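Local coordinates for lambda phage protein with carbohydrate-binding module (Shewanella oneidensis, PDB 2A5Z) that is of unknown function but binds magnesium and may recognise carbohydrate through a jelly-roll module, at residues Leu145-Ser148 / Asp149-Gly152; Glu33-Lys36 / Leu37-Leu40; Leu201-Asp204 / Ser205-Leu209. One frame throughout, in Å; residues are numbered along the deposited sequence.

Interaction 1: Leu145-Ser148 / Asp149-Gly152; sequences LGIS and DRSG
The carbonyl oxygen of I147 is gripped twice, by the guanidinium of R150 and by a water, where the loop after strand 140-142 of the jelly roll runs into strand 150-151. R150 NH2 donates to I147 O over 2.6 Å, a short bond bent to 145° at the hydrogen. The oxygen lies almost in the guanidinium plane, at its edge, whereas the donor stands above the carbonyl plane, 49° out of it. Water 1 donates to the same I147 O at 2.7 Å and weakly accepts from R150 NH1 at 3.3 Å, which closes a small ring, so NH2 meets I147 O directly and NH1 only weakly, through the water. CG of R150 sits between its own backbone N and carbonyl carbon (chi1 56°), and from there the chain runs extended to NE, carrying the charged end back beside the loop. I147 and R150 point the same way, side by side, with I147 CG1 4.1 Å from R150 NH2; L135 of strand 134-137 touches both side chains.

A second polar link joins neighbours in sequence. S148 OG donates to D149 OD2 at 2.8 Å and comes from above the carboxylate plane. The other carboxylate oxygen, OD1, accepts from the backbone N of A167, so the aspartate bridges the loop serine and the chain just past strand 159-166. Backbone bonds of R150 to V165 and of D149 to S142 set the start of the strand between its two neighbours in the sheet. S142 also reaches D149 by its side chain, OG bonding to D149 O.

Interaction 2: Glu33-Lys36 / Leu37-Leu40; sequences EKLK and LSTL
S38 OG donates to L35 O over 2.5 Å, a short bond at the C-terminal end of helix 31-38, in which a serine hydroxyl turns back onto a carbonyl of the preceding turn. The hydroxyl lies in the carbonyl plane, on a lone pair. Its torsion accounts for this: with chi1 at 75°, OG sits between the backbone N and carbonyl carbon of S38 and faces back along the helix. L35 O also receives weak bonds from S38 N and T39 N, so three donors share it. Regular helical bonds precede this end, L37 N to E33 O at 3.1 Å and S38 N to K34 O at 3.0 Å. Beyond them the pattern tightens to i to i-3, with a weak bond from T39 N to K36 O, then a bond from L40 N to L37 O.

Water 2 bridges K36 and T39: it donates to K36 O at 2.6 Å and stands 2.6 Å from T39 OG1.

Several side chains of the turn reach the other two subunits. K36 NZ bonds to L37 O of the second subunit, K34 NZ forms a salt bridge with E33 OE2 of the third, and L40 packs on L40 of both, a self-contact repeated among the three copies. Within its own chain, E33 OE1 accepts from S30 N. Within the helix, the packing across this turn is modest: L37 CB lies 3.5 Å from E33 O, and CD1 of L35, whose CG is anti to the backbone N (chi1 -168°), stands 3.9 Å from S38 OG.

Interaction 3: Leu201-Asp204 / Ser205-Leu209; sequences LYSD and SGTQL
A tight turn joins the antiparallel strands 197-203 and 208-213 at the edge of the six-stranded sheet, and Y202 and S203 meet G206, T207 and L209 across it. Two backbone bonds flank the Y202/Q208 pair: L209 N donates to L201 O at 2.8 Å, nearly straight at 163°, and S203 N donates to T207 O at 2.9 Å. Between them Y202 and Q208 form a non-hydrogen-bonded antiparallel pair, their side chains on one face of the sheet. T207 O takes a second, softer contact, a CA-H...O approach from Y202 CA at 3.2 Å.

The reversal itself is a type I beta turn from S203 to G206, closed by G206 N on S203 O and followed by a G1 beta bulge at G206, so these strands make a beta hairpin within the jelly roll. The bulge position has a positive phi, 83°, which is why a glycine suits it. The side chain of S203 adds a bond across the turn: its OG accepts from T207 N at 3.3 Å; a chi1 of 74° sets that oxygen between the backbone N and carbonyl carbon, facing the returning strand. Water 3 lies 3.0 Å from S203 OG and reaches T207 OG1 only weakly.

The ring of Y202 leans on the turn by one ortho carbon: CD1 is 3.5 Å from G206 O, which approaches obliquely, while the carbonyl carbon of T207 lies at the ring edge, near its plane. V262 of the second subunit also packs on Y202. L209 crosses from the other strand with CD1 3.6 Å from S203 N, and it shares Y185 and Y177 with L201. At the second position of the turn, D204 OD2 is hydrogen-bonded to NE2 of H87, and its side chain lies about 7 Å from that of D247, a magnesium ligand.

Along the chain the order is interaction 2, interaction 1, interaction 3, one after another, without interleaving. Interactions 1 and 3 lie in the jelly-roll body, within the SO2946-like C-terminal domain, yet in different beta-sheets: 149-152 enters the larger, branched antiparallel sheet, while 201-209 turns at the border of the six-stranded one. Their centres are 25 Å apart and their nearest atoms about 9 Å. Interaction 2 stands off on helix 31-38, its centre 34 Å from that of interaction 1, on opposite sides of the chain's centre, and 24 Å from that of interaction 3. Interactions 2 and 3 both touch the second subunit, so helix and hairpin each take part in trimer contacts, whereas interaction 1 meets no other subunit.

Interaction 1: Leu145-Ser148 / Asp149-Gly152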
loop_
_atom_site.group_PDB
_atom_site.type_symbol
_atom_site.label_atom_id
_atom_site.label_comp_id
_atom_site.label_asym_id
_atom_site.label_seq_id
_atom_site.Cartn_x
_atom_site.Cartn_y
_atom_site.Cartn_z
ATOM N N LEU C 145 -2.442 17.619 -16.330
ATOM C CA LEU C 145 -2.015 18.305 -17.551
ATOM C C LEU C 145 -1.910 19.813 -17.355
ATOM O O LEU C 145 -1.441 20.522 -18.244
ATOM C CB LEU C 145 -2.947 17.982 -18.735
ATOM C CG LEU C 145 -3.055 16.529 -19.222
ATOM C CD1 LEU C 145 -4.171 16.394 -20.248
ATOM C CD2 LEU C 145 -1.733 15.998 -19.783
ATOM N N GLY C 146 -2.339 20.290 -16.184
ATOM C CA GLY C 146 -2.290 21.711 -15.826
ATOM C C GLY C 146 -0.874 22.236 -15.726
ATOM O O GLY C 146 0.055 21.496 -15.380
ATOM N N ILE C 147 -0.713 23.521 -16.025
ATOM C CA ILE C 147 0.613 24.136 -16.122
ATOM C C ILE C 147 0.614 25.614 -15.659
ATOM O O ILE C 147 1.615 26.334 -15.802
ATOM C CB ILE C 147 1.156 23.971 -17.572
ATOM C CG1 ILE C 147 2.649 24.293 -17.653
ATOM C CG2 ILE C 147 0.309 24.773 -18.566
ATOM C CD1 ILE C 147 3.348 23.606 -18.828
ATOM N N SER C 148 -0.502 26.033 -15.070
ATOM C CA SER C 148 -0.764 27.440 -14.771
ATOM C C SER C 148 -0.273 27.903 -13.399
ATOM O O SER C 148 -0.089 29.102 -13.183
ATOM C CB SER C 148 -2.262 27.706 -14.875
ATOM O OG SER C 148 -2.938 26.883 -13.951
ATOM N N ASP C 149 -0.080 26.965 -12.475
ATOM C CA ASP C 149 0.284 27.306 -11.093
ATOM C C ASP C 149 1.362 26.390 -10.519
ATOM O O ASP C 149 1.294 25.170 -10.659
ATOM C CB ASP C 149 -0.952 27.252 -10.188
ATOM C CG ASP C 149 -2.018 28.250 -10.592
ATOM O OD1 ASP C 149 -1.895 29.432 -10.212
ATOM O OD2 ASP C 149 -2.985 27.847 -11.282
ATOM N N ARG C 150 2.346 26.995 -9.863
ATOM C CA ARG C 150 3.406 26.257 -9.184
ATOM C C ARG C 150 4.209 27.175 -8.260
ATOM O O ARG C 150 4.233 28.402 -8.437
ATOM C CB ARG C 150 4.336 25.560 -10.188
ATOM C CG ARG C 150 4.950 26.499 -11.208
ATOM C CD ARG C 150 5.597 25.750 -12.351
ATOM N NE ARG C 150 5.887 26.644 -13.467
ATOM C CZ ARG C 150 5.013 26.954 -14.422
ATOM N NH1 ARG C 150 5.360 27.781 -15.399
ATOM N NH2 ARG C 150 3.794 26.443 -14.399
ATOM N N SER C 151 4.874 26.564 -7.289
ATOM C CA SER C 151 5.660 27.294 -6.319
ATOM C C SER C 151 6.679 26.348 -5.665
ATOM O O SER C 151 6.315 25.289 -5.146
ATOM C CB SER C 151 4.715 27.943 -5.295
ATOM O OG SER C 151 5.317 28.017 -4.028
ATOM N N GLY C 152 7.956 26.717 -5.725
ATOM C CA GLY C 152 9.018 25.892 -5.143
ATOM C C GLY C 152 10.287 26.000 -5.960
ATOM O O GLY C 152 10.588 27.068 -6.494
HETATM O O HOH W 1 2.528 28.664 -16.902
#

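Interaction 2: Glu33-Lys36 / Leu37-Leu40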
loop_
_atom_site.group_PDB
_atom_site.type_symbol
_atom_site.label_atom_id
_atom_site.label_comp_id
_atom_site.label_asym_id
_atom_site.label_seq_id
_atom_site.Cartn_x
_atom_site.Cartn_y
_atom_site.Cartn_z
ATOM N N GLU C 33 17.774 -0.503 13.778
ATOM C CA GLU C 33 16.366 -0.558 14.161
ATOM C C GLU C 33 15.807 0.851 14.384
ATOM O O GLU C 33 14.640 1.117 14.080
ATOM C CB GLU C 33 16.180 -1.444 15.400
ATOM C CG GLU C 33 16.377 -2.944 15.128
ATOM C CD GLU C 33 16.696 -3.773 16.381
ATOM O OE1 GLU C 33 17.234 -3.224 17.369
ATOM O OE2 GLU C 33 16.418 -4.993 16.369
ATOM N N LYS C 34 16.641 1.750 14.904
ATOM C CA LYS C 34 16.244 3.144 15.126
ATOM C C LYS C 34 15.972 3.839 13.793
ATOM O O LYS C 34 14.982 4.557 13.652
ATOM C CB LYS C 34 17.311 3.908 15.926
ATOM C CG LYS C 34 16.925 5.351 16.278
ATOM C CD LYS C 34 17.945 6.006 17.211
ATOM C CE LYS C 34 17.588 7.461 17.518
ATOM N NZ LYS C 34 16.381 7.599 18.397
ATOM N N LEU C 35 16.857 3.609 12.824
ATOM C CA LEU C 35 16.716 4.155 11.475
ATOM C C LEU C 35 15.444 3.662 10.785
ATOM O O LEU C 35 14.693 4.468 10.246
ATOM C CB LEU C 35 17.960 3.833 10.635
ATOM C CG LEU C 35 18.165 4.524 9.281
ATOM C CD1 LEU C 35 18.213 6.059 9.382
ATOM C CD2 LEU C 35 19.437 3.986 8.626
ATOM N N LYS C 36 15.218 2.345 10.806
ATOM C CA LYS C 36 13.994 1.711 10.292
ATOM C C LYS C 36 12.737 2.386 10.811
ATOM O O LYS C 36 11.813 2.669 10.056
ATOM C CB LYS C 36 13.931 0.241 10.715
ATOM C CG LYS C 36 14.471 -0.754 9.722
ATOM C CD LYS C 36 13.926 -2.138 10.039
ATOM C CE LYS C 36 14.731 -3.212 9.346
ATOM N NZ LYS C 36 14.200 -4.560 9.659
ATOM N N LEU C 37 12.709 2.618 12.118
ATOM C CA LEU C 37 11.562 3.208 12.770
ATOM C C LEU C 37 11.395 4.683 12.386
ATOM O O LEU C 37 10.269 5.181 12.298
ATOM C CB LEU C 37 11.684 3.018 14.287
ATOM C CG LEU C 37 10.425 2.765 15.123
ATOM C CD1 LEU C 37 9.352 1.971 14.381
ATOM C CD2 LEU C 37 10.809 2.052 16.406
ATOM N N SER C 38 12.513 5.363 12.119
ATOM C CA SER C 38 12.489 6.776 11.741
ATOM C C SER C 38 11.828 7.025 10.382
ATOM O O SER C 38 11.377 8.134 10.090
ATOM C CB SER C 38 13.905 7.372 11.758
ATOM O OG SER C 38 14.672 6.945 10.638
ATOM N N THR C 39 11.777 5.992 9.550
ATOM C CA THR C 39 11.217 6.125 8.211
ATOM C C THR C 39 9.898 5.358 8.039
ATOM O O THR C 39 9.431 5.151 6.918
ATOM C CB THR C 39 12.249 5.732 7.127
ATOM O OG1 THR C 39 12.627 4.364 7.299
ATOM C CG2 THR C 39 13.496 6.624 7.211
ATOM N N LEU C 40 9.293 4.968 9.160
ATOM C CA LEU C 40 7.994 4.294 9.166
ATOM C C LEU C 40 6.859 5.216 8.706
ATOM O O LEU C 40 6.696 6.327 9.216
ATOM C CB LEU C 40 7.704 3.702 10.553
ATOM C CG LEU C 40 6.312 3.135 10.862
ATOM C CD1 LEU C 40 6.001 1.935 9.995
ATOM C CD2 LEU C 40 6.199 2.771 12.329
HETATM O O HOH W 2 11.271 2.119 7.521
#

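Interaction 3: Leu201-Asp204 / Ser205-Leu209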
loop_
_atom_site.group_PDB
_atom_site.type_symbol
_atom_site.label_atom_id
_atom_site.label_comp_id
_atom_site.label_asym_id
_atom_site.label_seq_id
_atom_site.Cartn_x
_atom_site.Cartn_y
_atom_site.Cartn_z
ATOM N N LEU C 201 18.671 23.420 -2.948
ATOM C CA LEU C 201 19.239 22.403 -3.824
ATOM C C LEU C 201 20.635 22.001 -3.333
ATOM O O LEU C 201 21.455 22.855 -2.982
ATOM C CB LEU C 201 19.302 22.927 -5.260
ATOM C CG LEU C 201 19.885 22.053 -6.363
ATOM C CD1 LEU C 201 18.894 20.965 -6.813
ATOM C CD2 LEU C 201 20.308 22.945 -7.528
ATOM N N TYR C 202 20.883 20.694 -3.286
ATOM C CA TYR C 202 22.149 20.140 -2.834
ATOM C C TYR C 202 22.746 19.246 -3.916
ATOM O O TYR C 202 22.036 18.755 -4.811
ATOM C CB TYR C 202 21.969 19.286 -1.570
ATOM C CG TYR C 202 21.178 19.909 -0.440
ATOM C CD1 TYR C 202 21.829 20.493 0.653
ATOM C CD2 TYR C 202 19.783 19.880 -0.440
ATOM C CE1 TYR C 202 21.109 21.046 1.718
ATOM C CE2 TYR C 202 19.045 20.443 0.616
ATOM C CZ TYR C 202 19.718 21.021 1.690
ATOM O OH TYR C 202 19.003 21.578 2.723
ATOM N N SER C 203 24.049 19.014 -3.811
ATOM C CA SER C 203 24.704 17.980 -4.602
ATOM C C SER C 203 24.322 16.612 -4.023
ATOM O O SER C 203 23.697 16.528 -2.953
ATOM C CB SER C 203 26.218 18.165 -4.536
ATOM O OG SER C 203 26.693 17.766 -3.264
ATOM N N ASP C 204 24.716 15.543 -4.711
ATOM C CA ASP C 204 24.416 14.181 -4.256
ATOM C C ASP C 204 25.112 13.805 -2.934
ATOM O O ASP C 204 24.748 12.812 -2.304
ATOM C CB ASP C 204 24.749 13.156 -5.349
ATOM C CG ASP C 204 23.939 11.873 -5.215
ATOM O OD1 ASP C 204 22.858 11.904 -4.581
ATOM O OD2 ASP C 204 24.372 10.835 -5.769
ATOM N N SER C 205 26.100 14.594 -2.515
ATOM C CA SER C 205 26.731 14.390 -1.206
ATOM C C SER C 205 26.205 15.343 -0.115
ATOM O O SER C 205 26.761 15.401 0.982
ATOM C CB SER C 205 28.256 14.457 -1.318
ATOM O OG SER C 205 28.665 15.675 -1.901
ATOM N N GLY C 206 25.128 16.069 -0.421
ATOM C CA GLY C 206 24.467 16.946 0.548
ATOM C C GLY C 206 25.091 18.321 0.726
ATOM O O GLY C 206 24.784 19.025 1.683
ATOM N N THR C 207 25.965 18.709 -0.200
ATOM C CA THR C 207 26.583 20.033 -0.177
ATOM C C THR C 207 25.610 21.063 -0.747
ATOM O O THR C 207 25.078 20.868 -1.833
ATOM C CB THR C 207 27.906 20.025 -0.979
ATOM O OG1 THR C 207 28.788 19.065 -0.395
ATOM C CG2 THR C 207 28.585 21.394 -0.954
ATOM N N GLN C 208 25.362 22.150 -0.017
ATOM C CA GLN C 208 24.402 23.144 -0.493
ATOM C C GLN C 208 24.923 23.865 -1.736
ATOM O O GLN C 208 26.040 24.369 -1.750
ATOM C CB GLN C 208 23.998 24.146 0.593
ATOM C CG GLN C 208 22.954 25.157 0.107
ATOM C CD GLN C 208 22.350 25.980 1.217
ATOM O OE1 GLN C 208 21.888 25.448 2.230
ATOM N NE2 GLN C 208 22.341 27.291 1.031
ATOM N N LEU C 209 24.083 23.896 -2.767
ATOM C CA LEU C 209 24.422 24.488 -4.061
ATOM C C LEU C 209 23.643 25.776 -4.311
ATOM O O LEU C 209 24.146 26.704 -4.948
ATOM C CB LEU C 209 24.125 23.490 -5.193
ATOM C CG LEU C 209 24.990 22.229 -5.315
ATOM C CD1 LEU C 209 24.507 21.365 -6.498
ATOM C CD2 LEU C 209 26.465 22.586 -5.460
HETATM O O HOH W 3 29.598 18.164 -3.626
#